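Local coordinates for protein orotidine 5'-phosphate decarboxylase (PDB 4LUI) that probably catalyses the decarboxylation of orotidine 5'-monophosphate to uridine 5'-monophosphate, the last step of de novo UMP synthesis, as a homodimer of TIM barrels, at residues D112-V117 and V128-E133; H106-E111 and Q141-I146; E174-A179 and N200-N205; I50-P55 and K66-L71; P145-L150 and P169-E174. All blocks are in the same frame, centred on the assembly; numbering follows the deposited sequence.

Contacts 1, 2, 3 and 5 form a chain of touching neighbours in the TIM barrel; contact 4 touches none of them, its centre 20 to 29 Å away. It also comes first along the chain, joining strand 49-53 to helix 63-72. Contact 1 ties helix 111-124 to strand 127-131 and is nested inside the loop closed by contact 2, about 11 Å away between centres. Contact 5 begins on the 141-146 loop where contact 2 ends, and shares helix 169-179 with contact 3. Glu133 of contact 1 reaches both Gln144 of contact 2 and Arg171 of contact 5, so these three are joined through one glutamate. All but contact 3 also reach the second subunit, contact 2 most extensively.

Contact 1 (D112-V117 and V128-E133); sequences DSVKAV and VIMVTE
Val114 and Met130 meet with their side chains at about a right angle. The methionine rises from the strand with CG anti to the backbone N (chi1 -179°), then bends at its last torsion (chi3 -56°), which turns the terminal methyl toward the helix. CE lies 4.1 Å from Val114 CG1 and almost as near to CG2, so it faces the fork of the valine and not a single branch. One turn further on, Val117 meets Val128 obliquely. Its CG1 does the touching and sits 3.8 Å from Val128 CG2, with Val128 CG1 slightly farther off.

These pairs close part of the beta-alpha-beta unit made by strand 102-106, helix 111-124 and strand 127-131, the repeating right-handed crossover of the TIM barrel. The helix lies against the outside of the strand, and Val114 and Val117, three residues apart, form the ridge it presents to Val128 and Met130. All four residues are buried and no hydrogen bond crosses between the segments. Val117 also packs on Ala93 of helix 86-97 and on Ile103 and Val105 of strand 102-106, while Val114 extends the apolar layer to Leu157 of helix 147-157.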
# COMPACT_ATOMS: atom_id res chain seq x y z
N ASP B 112 4.22 -4.78 -15.17
CA ASP B 112 2.94 -4.27 -15.66
C ASP B 112 2.26 -3.38 -14.63
O ASP B 112 1.67 -2.36 -14.97
CB ASP B 112 2.01 -5.38 -16.18
CG ASP B 112 1.71 -6.46 -15.15
OD1 ASP B 112 2.31 -6.45 -14.05
OD2 ASP B 112 0.88 -7.33 -15.46
N SER B 113 2.37 -3.76 -13.36
CA SER B 113 1.77 -2.96 -12.29
C SER B 113 2.44 -1.60 -12.18
O SER B 113 1.78 -0.58 -11.97
CB SER B 113 1.84 -3.70 -10.97
OG SER B 113 1.01 -4.84 -11.02
N VAL B 114 3.76 -1.57 -12.34
CA VAL B 114 4.48 -0.30 -12.30
C VAL B 114 4.12 0.57 -13.51
O VAL B 114 3.82 1.76 -13.37
CB VAL B 114 6.00 -0.53 -12.22
CG1 VAL B 114 6.73 0.80 -12.33
CG2 VAL B 114 6.36 -1.25 -10.92
N LYS B 115 4.13 -0.04 -14.69
CA LYS B 115 3.76 0.64 -15.94
C LYS B 115 2.37 1.28 -15.87
O LYS B 115 2.16 2.38 -16.38
CB LYS B 115 3.82 -0.35 -17.11
CG LYS B 115 5.23 -0.63 -17.62
CD LYS B 115 5.18 -1.61 -18.80
CE LYS B 115 6.48 -1.64 -19.59
NZ LYS B 115 6.76 -0.33 -20.26
N ALA B 116 1.43 0.60 -15.23
CA ALA B 116 0.08 1.13 -15.08
C ALA B 116 0.08 2.48 -14.36
O ALA B 116 -0.63 3.41 -14.76
CB ALA B 116 -0.82 0.13 -14.34
N VAL B 117 0.89 2.58 -13.32
CA VAL B 117 1.04 3.85 -12.61
C VAL B 117 1.77 4.88 -13.48
O VAL B 117 1.34 6.03 -13.58
CB VAL B 117 1.79 3.67 -11.30
CG1 VAL B 117 1.93 4.99 -10.58
CG2 VAL B 117 1.03 2.68 -10.42
N VAL B 128 6.68 8.87 -10.90
CA VAL B 128 6.56 7.54 -10.30
C VAL B 128 7.91 7.15 -9.69
O VAL B 128 8.96 7.28 -10.32
CB VAL B 128 6.16 6.51 -11.36
CG1 VAL B 128 6.06 5.10 -10.74
CG2 VAL B 128 4.87 6.91 -11.99
N ILE B 129 7.88 6.68 -8.45
CA ILE B 129 9.08 6.42 -7.69
C ILE B 129 8.98 4.97 -7.22
O ILE B 129 7.97 4.58 -6.64
CB ILE B 129 9.14 7.36 -6.47
CG1 ILE B 129 9.26 8.82 -6.94
CG2 ILE B 129 10.25 6.97 -5.53
CD1 ILE B 129 8.79 9.85 -5.92
N MET B 130 9.99 4.16 -7.49
CA MET B 130 9.90 2.74 -7.13
C MET B 130 10.70 2.40 -5.87
O MET B 130 11.87 2.77 -5.76
CB MET B 130 10.42 1.86 -8.28
CG MET B 130 10.32 0.36 -7.96
SD MET B 130 11.19 -0.68 -9.15
CE MET B 130 10.39 -0.14 -10.64
N VAL B 131 10.08 1.68 -4.94
CA VAL B 131 10.83 1.11 -3.83
C VAL B 131 11.65 -0.05 -4.34
O VAL B 131 11.09 -1.04 -4.83
CB VAL B 131 9.89 0.54 -2.76
CG1 VAL B 131 10.72 -0.06 -1.62
CG2 VAL B 131 8.99 1.62 -2.21
N THR B 132 12.97 0.03 -4.23
CA THR B 132 13.82 -1.08 -4.66
C THR B 132 14.42 -1.84 -3.48
O THR B 132 14.92 -2.95 -3.65
CB THR B 132 14.98 -0.64 -5.57
OG1 THR B 132 15.87 0.21 -4.84
CG2 THR B 132 14.46 0.09 -6.83
N GLU B 133 14.39 -1.24 -2.30
CA GLU B 133 15.13 -1.80 -1.16
C GLU B 133 14.60 -1.17 0.13
O GLU B 133 14.31 0.02 0.16
CB GLU B 133 16.62 -1.52 -1.36
CG GLU B 133 17.57 -2.29 -0.46
CD GLU B 133 18.98 -2.39 -1.05
OE1 GLU B 133 19.13 -2.30 -2.29
OE2 GLU B 133 19.94 -2.57 -0.26

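Contact 2 (H106-E111 and Q141-I146); sequences HGFVGE and QFLQPI
Two loops that follow neighbouring barrel strands meet here: 106-111 comes after strand 102-106, and the loop 141-146 comes after strand 127-131. In a TIM barrel such strand-to-helix loops line the active-site end. The first makes a type I beta turn from Gly107 to Gly110, closed by Gly110 N to Gly107 O at 2.9 Å, and Phe108 occupies its second position. The Phe108 ring stands between the backbone N and the carbonyl carbon (chi1 77°), and its CD1 comes within 4.0 Å of Leu143 CD2. The leucine methyl approaches the ring obliquely. At the base of the same side chain, Phe108 CB is 4.3 Å from Ile146 CD1, so Leu143 and Ile146 touch successive parts of the phenylalanine.

Within its own loop, Phe108 CE1 lies 3.3 Å above the plane of the His106 imidazole, over its centre. The Phe108 ring also stacks on Phe108 of the second subunit and packs edge-to-face with His106 there, while His106 NE2 bonds Ala83 O of that subunit.

With no hydrogen bond between the two segments, the loops are joined by apolar contact alone, and the Phe108 ring that packs on Leu143 also takes part in the dimer interface.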
# COMPACT_ATOMS: atom_id res chain seq x y z
N HIS B 106 5.63 -0.14 -5.27
CA HIS B 106 6.50 -1.31 -5.17
C HIS B 106 6.79 -1.86 -6.55
O HIS B 106 5.92 -1.87 -7.42
CB HIS B 106 5.85 -2.42 -4.33
CG HIS B 106 6.12 -2.30 -2.86
ND1 HIS B 106 7.38 -2.46 -2.32
CD2 HIS B 106 5.30 -2.05 -1.82
CE1 HIS B 106 7.32 -2.31 -1.00
NE2 HIS B 106 6.07 -2.05 -0.68
N GLY B 107 8.03 -2.29 -6.77
CA GLY B 107 8.37 -3.00 -7.98
C GLY B 107 8.14 -4.50 -7.86
O GLY B 107 8.09 -5.20 -8.88
N PHE B 108 8.01 -5.01 -6.62
CA PHE B 108 7.93 -6.47 -6.46
C PHE B 108 6.71 -7.12 -7.11
O PHE B 108 6.74 -8.30 -7.42
CB PHE B 108 8.17 -6.95 -5.00
CG PHE B 108 7.01 -6.76 -4.06
CD1 PHE B 108 7.01 -5.75 -3.11
CD2 PHE B 108 5.93 -7.65 -4.06
CE1 PHE B 108 5.95 -5.61 -2.20
CE2 PHE B 108 4.87 -7.50 -3.17
CZ PHE B 108 4.88 -6.47 -2.25
N VAL B 109 5.67 -6.33 -7.35
CA VAL B 109 4.46 -6.85 -7.98
C VAL B 109 4.59 -6.93 -9.51
O VAL B 109 3.69 -7.43 -10.18
CB VAL B 109 3.18 -6.09 -7.52
CG1 VAL B 109 2.98 -6.24 -6.02
CG2 VAL B 109 3.26 -4.62 -7.86
N GLY B 110 5.71 -6.47 -10.05
CA GLY B 110 6.01 -6.74 -11.45
C GLY B 110 5.94 -5.51 -12.34
O GLY B 110 5.44 -4.46 -11.95
N GLU B 111 6.44 -5.67 -13.56
CA GLU B 111 6.54 -4.56 -14.50
C GLU B 111 5.21 -3.94 -14.88
O GLU B 111 5.10 -2.73 -14.98
CB GLU B 111 7.19 -5.04 -15.80
CG GLU B 111 8.69 -5.00 -15.79
CD GLU B 111 9.26 -5.26 -17.17
OE1 GLU B 111 8.58 -4.95 -18.17
OE2 GLU B 111 10.39 -5.78 -17.24
N GLN B 141 14.13 -11.37 3.95
CA GLN B 141 13.66 -12.68 3.51
C GLN B 141 13.39 -12.78 2.01
O GLN B 141 13.90 -13.69 1.34
CB GLN B 141 12.41 -13.12 4.30
CG GLN B 141 11.97 -14.54 3.96
CD GLN B 141 10.92 -15.11 4.91
OE1 GLN B 141 10.34 -14.40 5.72
NE2 GLN B 141 10.69 -16.42 4.80
N PHE B 142 12.59 -11.86 1.48
CA PHE B 142 12.19 -11.91 0.07
C PHE B 142 12.58 -10.66 -0.72
O PHE B 142 12.89 -10.76 -1.90
CB PHE B 142 10.67 -12.09 -0.04
CG PHE B 142 10.15 -13.29 0.68
CD1 PHE B 142 10.57 -14.57 0.33
CD2 PHE B 142 9.25 -13.14 1.72
CE1 PHE B 142 10.08 -15.67 1.01
CE2 PHE B 142 8.77 -14.24 2.39
CZ PHE B 142 9.18 -15.50 2.04
N LEU B 143 12.50 -9.49 -0.09
CA LEU B 143 12.82 -8.24 -0.78
C LEU B 143 14.31 -8.09 -1.05
O LEU B 143 14.73 -7.82 -2.17
CB LEU B 143 12.33 -7.03 0.02
CG LEU B 143 10.89 -6.60 -0.25
CD1 LEU B 143 10.48 -5.56 0.79
CD2 LEU B 143 10.76 -6.05 -1.67
N GLN B 144 15.12 -8.23 -0.01
CA GLN B 144 16.56 -7.99 -0.18
C GLN B 144 17.24 -8.87 -1.24
O GLN B 144 18.06 -8.37 -2.02
CB GLN B 144 17.30 -8.05 1.17
CG GLN B 144 18.70 -7.44 1.13
CD GLN B 144 18.67 -5.93 0.97
OE1 GLN B 144 17.71 -5.27 1.36
NE2 GLN B 144 19.75 -5.37 0.41
N PRO B 145 16.90 -10.18 -1.32
CA PRO B 145 17.54 -11.00 -2.36
C PRO B 145 17.35 -10.46 -3.79
O PRO B 145 18.18 -10.78 -4.65
CB PRO B 145 16.84 -12.35 -2.22
CG PRO B 145 16.45 -12.42 -0.77
CD PRO B 145 16.05 -11.01 -0.44
N ILE B 146 16.29 -9.69 -4.02
CA ILE B 146 16.01 -9.16 -5.36
C ILE B 146 16.27 -7.65 -5.47
O ILE B 146 15.81 -7.00 -6.41
CB ILE B 146 14.57 -9.45 -5.82
CG1 ILE B 146 13.55 -8.67 -4.97
CG2 ILE B 146 14.29 -10.95 -5.78
CD1 ILE B 146 12.14 -8.63 -5.55

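Contact 3 (E174-A179 and N200-N205); sequences EIKEIA and NILDEN
Lys176 lies across Ile201 and delivers its NZ to Asp206 OD2, just past the end of the 200-205 segment, in a salt bridge; the same oxygen also accepts a hydrogen bond from Asp203 N. The aliphatic part of the lysine makes the contact with the loop. Its chain leaves helix 169-179 with CG anti to the carbonyl carbon and bends twice near the end (chi3 61°, chi4 79°). Lys176 CD comes alongside Ile201 CG2 at 3.6 Å and lies 4.2 Å from Leu202 CD2, while Lys176 CE sits 3.1 Å from Ile201 O. That last approach puts a methylene beside the ammonium against a carbonyl oxygen; NZ itself is 3.8 Å from the same oxygen, and no hydrogen bond joins the two.

In the TIM barrel the loop 200-205 leads into strand 207-210, the last of the eight, and the lysine ties it to the helix that precedes strand 183-186. Lys176 also packs on Val183, and Leu202 on Thr185, both in that strand, so the two segments meet over its outer side. Further along the loop, Asp203 OD1 accepts Asn205 N at 3.0 Å in an Asx turn, the N-H coming from above the carboxylate plane. The same OD1 is 4.7 Å from Lys176 NZ, too far for a direct pair, though the opposite charges probably attract weakly.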
# COMPACT_ATOMS: atom_id res chain seq x y z
N GLU B 174 26.36 1.35 -4.52
CA GLU B 174 26.08 0.27 -5.46
C GLU B 174 24.70 0.44 -6.10
O GLU B 174 24.54 0.23 -7.31
CB GLU B 174 26.17 -1.08 -4.75
CG GLU B 174 27.57 -1.44 -4.33
CD GLU B 174 27.63 -2.70 -3.48
OE1 GLU B 174 26.64 -2.99 -2.78
OE2 GLU B 174 28.66 -3.40 -3.53
N ILE B 175 23.72 0.82 -5.29
CA ILE B 175 22.37 1.05 -5.78
C ILE B 175 22.32 2.16 -6.84
O ILE B 175 21.74 1.99 -7.90
CB ILE B 175 21.41 1.35 -4.61
CG1 ILE B 175 21.31 0.12 -3.69
CG2 ILE B 175 20.04 1.70 -5.12
CD1 ILE B 175 20.73 0.45 -2.32
N LYS B 176 22.94 3.31 -6.55
CA LYS B 176 22.98 4.41 -7.50
C LYS B 176 23.64 4.00 -8.80
O LYS B 176 23.23 4.43 -9.88
CB LYS B 176 23.72 5.62 -6.92
CG LYS B 176 22.86 6.52 -6.05
CD LYS B 176 23.65 7.72 -5.52
CE LYS B 176 24.18 8.59 -6.64
NZ LYS B 176 23.15 9.50 -7.21
N GLU B 177 24.67 3.16 -8.70
CA GLU B 177 25.44 2.80 -9.88
C GLU B 177 24.69 1.83 -10.80
O GLU B 177 24.89 1.85 -12.00
CB GLU B 177 26.83 2.28 -9.49
CG GLU B 177 27.69 3.39 -8.88
CD GLU B 177 29.13 2.97 -8.62
OE1 GLU B 177 29.45 1.78 -8.81
OE2 GLU B 177 29.94 3.84 -8.24
N ILE B 178 23.81 1.02 -10.22
CA ILE B 178 22.97 0.13 -11.02
C ILE B 178 21.77 0.89 -11.60
O ILE B 178 21.52 0.82 -12.80
CB ILE B 178 22.45 -1.04 -10.18
CG1 ILE B 178 23.59 -1.97 -9.75
CG2 ILE B 178 21.39 -1.82 -10.94
CD1 ILE B 178 23.20 -2.90 -8.60
N ALA B 179 21.03 1.60 -10.76
CA ALA B 179 19.82 2.29 -11.21
C ALA B 179 20.12 3.50 -12.12
O ALA B 179 19.41 3.72 -13.10
CB ALA B 179 18.96 2.71 -10.03
N ASN B 200 28.44 12.81 -0.07
CA ASN B 200 29.38 12.83 -1.19
C ASN B 200 28.98 11.86 -2.30
O ASN B 200 29.52 11.90 -3.40
CB ASN B 200 30.80 12.54 -0.71
CG ASN B 200 30.87 11.38 0.26
OD1 ASN B 200 30.21 10.36 0.07
ND2 ASN B 200 31.66 11.54 1.32
N ILE B 201 28.02 10.99 -1.99
CA ILE B 201 27.47 10.02 -2.93
C ILE B 201 26.28 10.63 -3.66
O ILE B 201 26.03 10.32 -4.82
CB ILE B 201 26.98 8.76 -2.18
CG1 ILE B 201 28.14 8.09 -1.44
CG2 ILE B 201 26.31 7.76 -3.13
CD1 ILE B 201 27.77 6.78 -0.77
N LEU B 202 25.57 11.52 -2.98
CA LEU B 202 24.34 12.09 -3.51
C LEU B 202 24.59 13.39 -4.27
O LEU B 202 25.63 14.03 -4.10
CB LEU B 202 23.35 12.32 -2.37
CG LEU B 202 23.03 11.07 -1.54
CD1 LEU B 202 22.22 11.45 -0.30
CD2 LEU B 202 22.27 10.03 -2.36
N ASP B 203 23.64 13.78 -5.13
CA ASP B 203 23.71 15.08 -5.80
C ASP B 203 22.39 15.83 -5.73
O ASP B 203 21.47 15.42 -4.99
CB ASP B 203 24.25 14.97 -7.24
CG ASP B 203 23.32 14.20 -8.18
OD1 ASP B 203 22.13 14.02 -7.88
OD2 ASP B 203 23.80 13.78 -9.26
N GLU B 204 22.29 16.90 -6.50
CA GLU B 204 21.16 17.83 -6.41
C GLU B 204 19.86 17.24 -6.93
O GLU B 204 18.78 17.80 -6.72
CB GLU B 204 21.49 19.16 -7.11
CG GLU B 204 21.43 19.13 -8.63
CD GLU B 204 22.74 18.72 -9.26
OE1 GLU B 204 23.60 18.15 -8.55
OE2 GLU B 204 22.91 18.98 -10.48
N ASN B 205 19.96 16.08 -7.59
CA ASN B 205 18.76 15.39 -8.02
C ASN B 205 18.31 14.27 -7.09
O ASN B 205 17.23 13.70 -7.27
CB ASN B 205 18.92 14.87 -9.45
CG ASN B 205 19.01 16.01 -10.44
OD1 ASN B 205 18.11 16.86 -10.49
ND2 ASN B 205 20.09 16.06 -11.20

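Contact 4 (I50-P55 and K66-L71); sequences IKVGYP and KEIKKL
Strand 49-53 and helix 63-72 come nearest at Ile50 and Ile68, whose CA atoms are 8.8 Å apart, a spacing bridged by their side chains. This is a strand of the TIM barrel and the helix that follows it in the chain, after the short helix 54-60. Ile50 and Val52 alternate with Lys51 along the strand, so both point outward to the helix while Lys51 turns to the other side, where its NZ forms a salt bridge with Asp79. Lys51 and Asp79 both belong to the predicted substrate site, and this contact therefore packs the back of a strand that carries a predicted substrate-binding lysine on its other face.

Ile68 supplies the whole helical side of the contact and uses two branches. Its CG2, anti to the backbone N, lies 4.1 Å from Ile50 CD1, and these two side chains pass each other at a slant. Its longer branch points off at about a right angle to CG2: with CG1 anti to the carbonyl carbon (chi1 -75°) and the chain extended beyond it, CD1 meets Val52 tip to tip. All three residues are buried and no polar bond joins the segments. Leu28 touches both Ile50 and Ile68, and Val76 of strand 75-82 adds to the packing on Ile68.

On the outward side of the helix, Lys70 NZ bonds Glu67 OE2 at 2.6 Å, a salt bridge over three residues that arrives on the syn side of the carboxylate. The closest apolar approach between strand and helix is Val52 CG1 to Ile68 CD1, at 3.8 Å.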
# COMPACT_ATOMS: atom_id res chain seq x y z
N ILE B 50 7.55 17.32 0.33
CA ILE B 50 6.81 16.78 1.47
C ILE B 50 6.27 15.41 1.08
O ILE B 50 5.63 15.27 0.03
CB ILE B 50 5.64 17.70 1.87
CG1 ILE B 50 6.19 19.08 2.29
CG2 ILE B 50 4.84 17.07 3.01
CD1 ILE B 50 5.13 20.11 2.54
N LYS B 51 6.54 14.40 1.91
CA LYS B 51 6.09 13.03 1.66
C LYS B 51 4.98 12.69 2.66
O LYS B 51 5.16 12.81 3.88
CB LYS B 51 7.27 12.05 1.79
CG LYS B 51 6.96 10.59 1.43
CD LYS B 51 8.21 9.69 1.46
CE LYS B 51 8.68 9.38 2.88
NZ LYS B 51 7.71 8.54 3.65
N VAL B 52 3.84 12.26 2.14
CA VAL B 52 2.71 11.91 2.98
C VAL B 52 2.35 10.45 2.77
O VAL B 52 2.49 9.92 1.65
CB VAL B 52 1.48 12.79 2.72
CG1 VAL B 52 1.76 14.25 3.12
CG2 VAL B 52 1.03 12.69 1.28
N GLY B 53 1.90 9.79 3.83
CA GLY B 53 1.55 8.39 3.73
C GLY B 53 0.10 8.12 4.05
O GLY B 53 -0.67 9.03 4.36
N TYR B 54 -0.28 6.84 4.00
CA TYR B 54 -1.65 6.44 4.31
C TYR B 54 -2.20 6.78 5.70
O TYR B 54 -3.38 7.10 5.82
CB TYR B 54 -1.85 4.96 4.00
CG TYR B 54 -2.09 4.67 2.53
CD1 TYR B 54 -3.06 5.37 1.82
CD2 TYR B 54 -1.37 3.69 1.86
CE1 TYR B 54 -3.32 5.12 0.50
CE2 TYR B 54 -1.63 3.42 0.51
CZ TYR B 54 -2.60 4.15 -0.16
OH TYR B 54 -2.88 3.92 -1.49
N PRO B 55 -1.37 6.66 6.76
CA PRO B 55 -1.98 6.97 8.06
C PRO B 55 -2.56 8.38 8.13
O PRO B 55 -3.66 8.57 8.67
CB PRO B 55 -0.82 6.77 9.04
CG PRO B 55 0.05 5.72 8.34
CD PRO B 55 -0.01 6.11 6.89
N LYS B 66 -4.47 18.06 -1.27
CA LYS B 66 -4.91 19.31 -1.91
C LYS B 66 -4.58 20.51 -1.02
O LYS B 66 -4.05 21.51 -1.50
CB LYS B 66 -6.42 19.27 -2.18
CG LYS B 66 -6.99 20.57 -2.78
CD LYS B 66 -8.49 20.46 -3.12
CE LYS B 66 -9.37 20.35 -1.87
NZ LYS B 66 -10.83 20.50 -2.17
N GLU B 67 -4.88 20.38 0.27
CA GLU B 67 -4.71 21.50 1.20
C GLU B 67 -3.23 21.79 1.42
O GLU B 67 -2.84 22.95 1.53
CB GLU B 67 -5.37 21.20 2.54
CG GLU B 67 -6.88 21.19 2.50
CD GLU B 67 -7.47 22.52 2.09
OE1 GLU B 67 -7.02 23.57 2.61
OE2 GLU B 67 -8.39 22.53 1.23
N ILE B 68 -2.43 20.73 1.50
CA ILE B 68 -0.98 20.86 1.64
C ILE B 68 -0.44 21.61 0.43
O ILE B 68 0.49 22.42 0.56
CB ILE B 68 -0.29 19.48 1.85
CG1 ILE B 68 -0.54 18.97 3.27
CG2 ILE B 68 1.21 19.57 1.59
CD1 ILE B 68 -0.06 17.56 3.54
N LYS B 69 -1.06 21.38 -0.73
CA LYS B 69 -0.68 22.08 -1.96
C LYS B 69 -1.13 23.54 -2.02
O LYS B 69 -0.47 24.37 -2.64
CB LYS B 69 -1.18 21.32 -3.19
CG LYS B 69 -0.38 20.06 -3.50
CD LYS B 69 1.05 20.40 -3.91
CE LYS B 69 1.11 21.01 -5.30
NZ LYS B 69 2.51 21.05 -5.83
N LYS B 70 -2.25 23.87 -1.38
CA LYS B 70 -2.66 25.27 -1.32
C LYS B 70 -1.66 26.07 -0.50
O LYS B 70 -1.66 27.30 -0.55
CB LYS B 70 -4.06 25.41 -0.70
CG LYS B 70 -5.23 24.92 -1.54
CD LYS B 70 -6.56 25.21 -0.83
CE LYS B 70 -7.73 24.47 -1.47
NZ LYS B 70 -8.93 24.39 -0.56
N LEU B 71 -0.79 25.37 0.23
CA LEU B 71 -0.01 25.97 1.31
C LEU B 71 1.47 26.24 1.03
O LEU B 71 1.96 27.31 1.36
CB LEU B 71 -0.13 25.11 2.57
CG LEU B 71 -0.53 25.78 3.88
CD1 LEU B 71 -1.88 26.47 3.74
CD2 LEU B 71 -0.55 24.76 5.00

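Contact 5 (P145-L150 and P169-E174); sequences PIADKL and PERLKE
Arg171 and Asp148 carry this contact, with Ala147 beside them. The arginine reaches across from helix 169-179 toward the first turn of helix 147-157, two helices that flank strand 161-163 in the TIM barrel. Its side chain starts out extended away from its amide nitrogen (chi1 175°), and a single bend at chi2 (64°) swings the rest of the chain over to the other helix. There the guanidinium presents its end, NH1 and NH2, and both nitrogens grip the same oxygen: Asp148 OD1 is 2.8 Å from Arg171 NH2 and 3.1 Å from Arg171 NH1.

The oxygen lies near the guanidinium plane. The planes of carboxylate and guanidinium are 26° apart; NH1 meets OD1 on the syn side, NH2 from above the carboxylate plane. The other oxygen is served by a water that donates to Asp148 OD2 at 2.8 Å and accepts a weak bond from Arg171 NH1. Ala147 CB sits 3.3 Å from Arg171 NH2, a close approach of its methyl to the charged group.

Glu174, one turn along from the arginine, adds a long, weak ion pair, its OE1 3.5 Å from Arg171 NH1. Arg171 NH2 also forms a salt bridge with Glu133, in the loop after strand 127-131.

One cation thus gathers three carboxylates, two of them on other parts of the fold. Its positive charge probably offsets their mutual repulsion, and the two bonds to Asp148 OD1 together with the salt bridge to Glu133 should restrict rotation of the guanidinium.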
# COMPACT_ATOMS: atom_id res chain seq x y z
N PRO B 145 16.90 -10.18 -1.32
CA PRO B 145 17.54 -11.00 -2.36
C PRO B 145 17.35 -10.46 -3.79
O PRO B 145 18.18 -10.78 -4.65
CB PRO B 145 16.84 -12.35 -2.22
CG PRO B 145 16.45 -12.42 -0.77
CD PRO B 145 16.05 -11.01 -0.44
N ILE B 146 16.29 -9.69 -4.02
CA ILE B 146 16.01 -9.16 -5.36
C ILE B 146 16.27 -7.65 -5.47
O ILE B 146 15.81 -7.00 -6.41
CB ILE B 146 14.57 -9.45 -5.82
CG1 ILE B 146 13.55 -8.67 -4.97
CG2 ILE B 146 14.29 -10.95 -5.78
CD1 ILE B 146 12.14 -8.63 -5.55
N ALA B 147 17.00 -7.09 -4.51
CA ALA B 147 17.22 -5.64 -4.49
C ALA B 147 17.91 -5.14 -5.77
O ALA B 147 17.58 -4.06 -6.27
CB ALA B 147 18.03 -5.25 -3.27
N ASP B 148 18.85 -5.91 -6.31
CA ASP B 148 19.52 -5.49 -7.54
C ASP B 148 18.60 -5.66 -8.75
O ASP B 148 18.63 -4.84 -9.68
CB ASP B 148 20.86 -6.21 -7.75
CG ASP B 148 21.96 -5.68 -6.84
OD1 ASP B 148 21.72 -4.67 -6.13
OD2 ASP B 148 23.06 -6.25 -6.86
N LYS B 149 17.78 -6.70 -8.73
CA LYS B 149 16.83 -6.92 -9.81
C LYS B 149 15.83 -5.78 -9.87
O LYS B 149 15.40 -5.37 -10.95
CB LYS B 149 16.11 -8.26 -9.62
CG LYS B 149 17.01 -9.45 -9.81
CD LYS B 149 17.58 -9.45 -11.22
CE LYS B 149 18.47 -10.65 -11.48
NZ LYS B 149 18.91 -10.67 -12.90
N LEU B 150 15.46 -5.25 -8.71
CA LEU B 150 14.51 -4.15 -8.65
C LEU B 150 15.11 -2.85 -9.17
O LEU B 150 14.44 -2.11 -9.89
CB LEU B 150 13.95 -3.97 -7.24
CG LEU B 150 12.94 -5.03 -6.79
CD1 LEU B 150 12.55 -4.80 -5.35
CD2 LEU B 150 11.70 -5.01 -7.68
N PRO B 169 26.57 3.08 3.44
CA PRO B 169 26.97 3.99 2.36
C PRO B 169 27.50 3.22 1.15
O PRO B 169 27.19 3.57 0.01
CB PRO B 169 28.11 4.79 2.98
CG PRO B 169 27.77 4.81 4.46
CD PRO B 169 27.21 3.43 4.72
N GLU B 170 28.28 2.18 1.41
CA GLU B 170 28.84 1.39 0.33
C GLU B 170 27.72 0.75 -0.49
O GLU B 170 27.83 0.61 -1.71
CB GLU B 170 29.79 0.32 0.87
CG GLU B 170 31.00 0.89 1.63
CD GLU B 170 30.75 1.13 3.12
OE1 GLU B 170 29.58 1.05 3.56
OE2 GLU B 170 31.73 1.39 3.85
N ARG B 171 26.65 0.35 0.18
CA ARG B 171 25.50 -0.25 -0.50
C ARG B 171 24.71 0.79 -1.29
O ARG B 171 24.23 0.51 -2.39
CB ARG B 171 24.61 -0.97 0.51
CG ARG B 171 23.32 -1.54 -0.07
CD ARG B 171 23.59 -2.63 -1.10
NE ARG B 171 22.34 -2.98 -1.79
CZ ARG B 171 22.26 -3.64 -2.94
NH1 ARG B 171 23.37 -4.05 -3.56
NH2 ARG B 171 21.08 -3.88 -3.47
N LEU B 172 24.57 1.98 -0.72
CA LEU B 172 23.90 3.08 -1.41
C LEU B 172 24.62 3.41 -2.72
O LEU B 172 23.99 3.61 -3.76
CB LEU B 172 23.82 4.31 -0.49
CG LEU B 172 23.05 5.53 -1.02
CD1 LEU B 172 21.62 5.16 -1.37
CD2 LEU B 172 23.06 6.64 0.02
N LYS B 173 25.95 3.44 -2.67
CA LYS B 173 26.74 3.68 -3.87
C LYS B 173 26.46 2.61 -4.94
O LYS B 173 26.33 2.92 -6.12
CB LYS B 173 28.23 3.74 -3.53
CG LYS B 173 29.12 4.07 -4.71
CD LYS B 173 30.55 4.28 -4.26
CE LYS B 173 31.45 4.70 -5.42
NZ LYS B 173 31.71 3.58 -6.37
N GLU B 174 26.36 1.35 -4.52
CA GLU B 174 26.08 0.27 -5.46
C GLU B 174 24.70 0.44 -6.10
O GLU B 174 24.54 0.23 -7.31
CB GLU B 174 26.17 -1.08 -4.75
CG GLU B 174 27.57 -1.44 -4.33
CD GLU B 174 27.63 -2.70 -3.48
OE1 GLU B 174 26.64 -2.99 -2.78
OE2 GLU B 174 28.66 -3.40 -3.53
O HOH W 1 25.32 -4.98 -5.89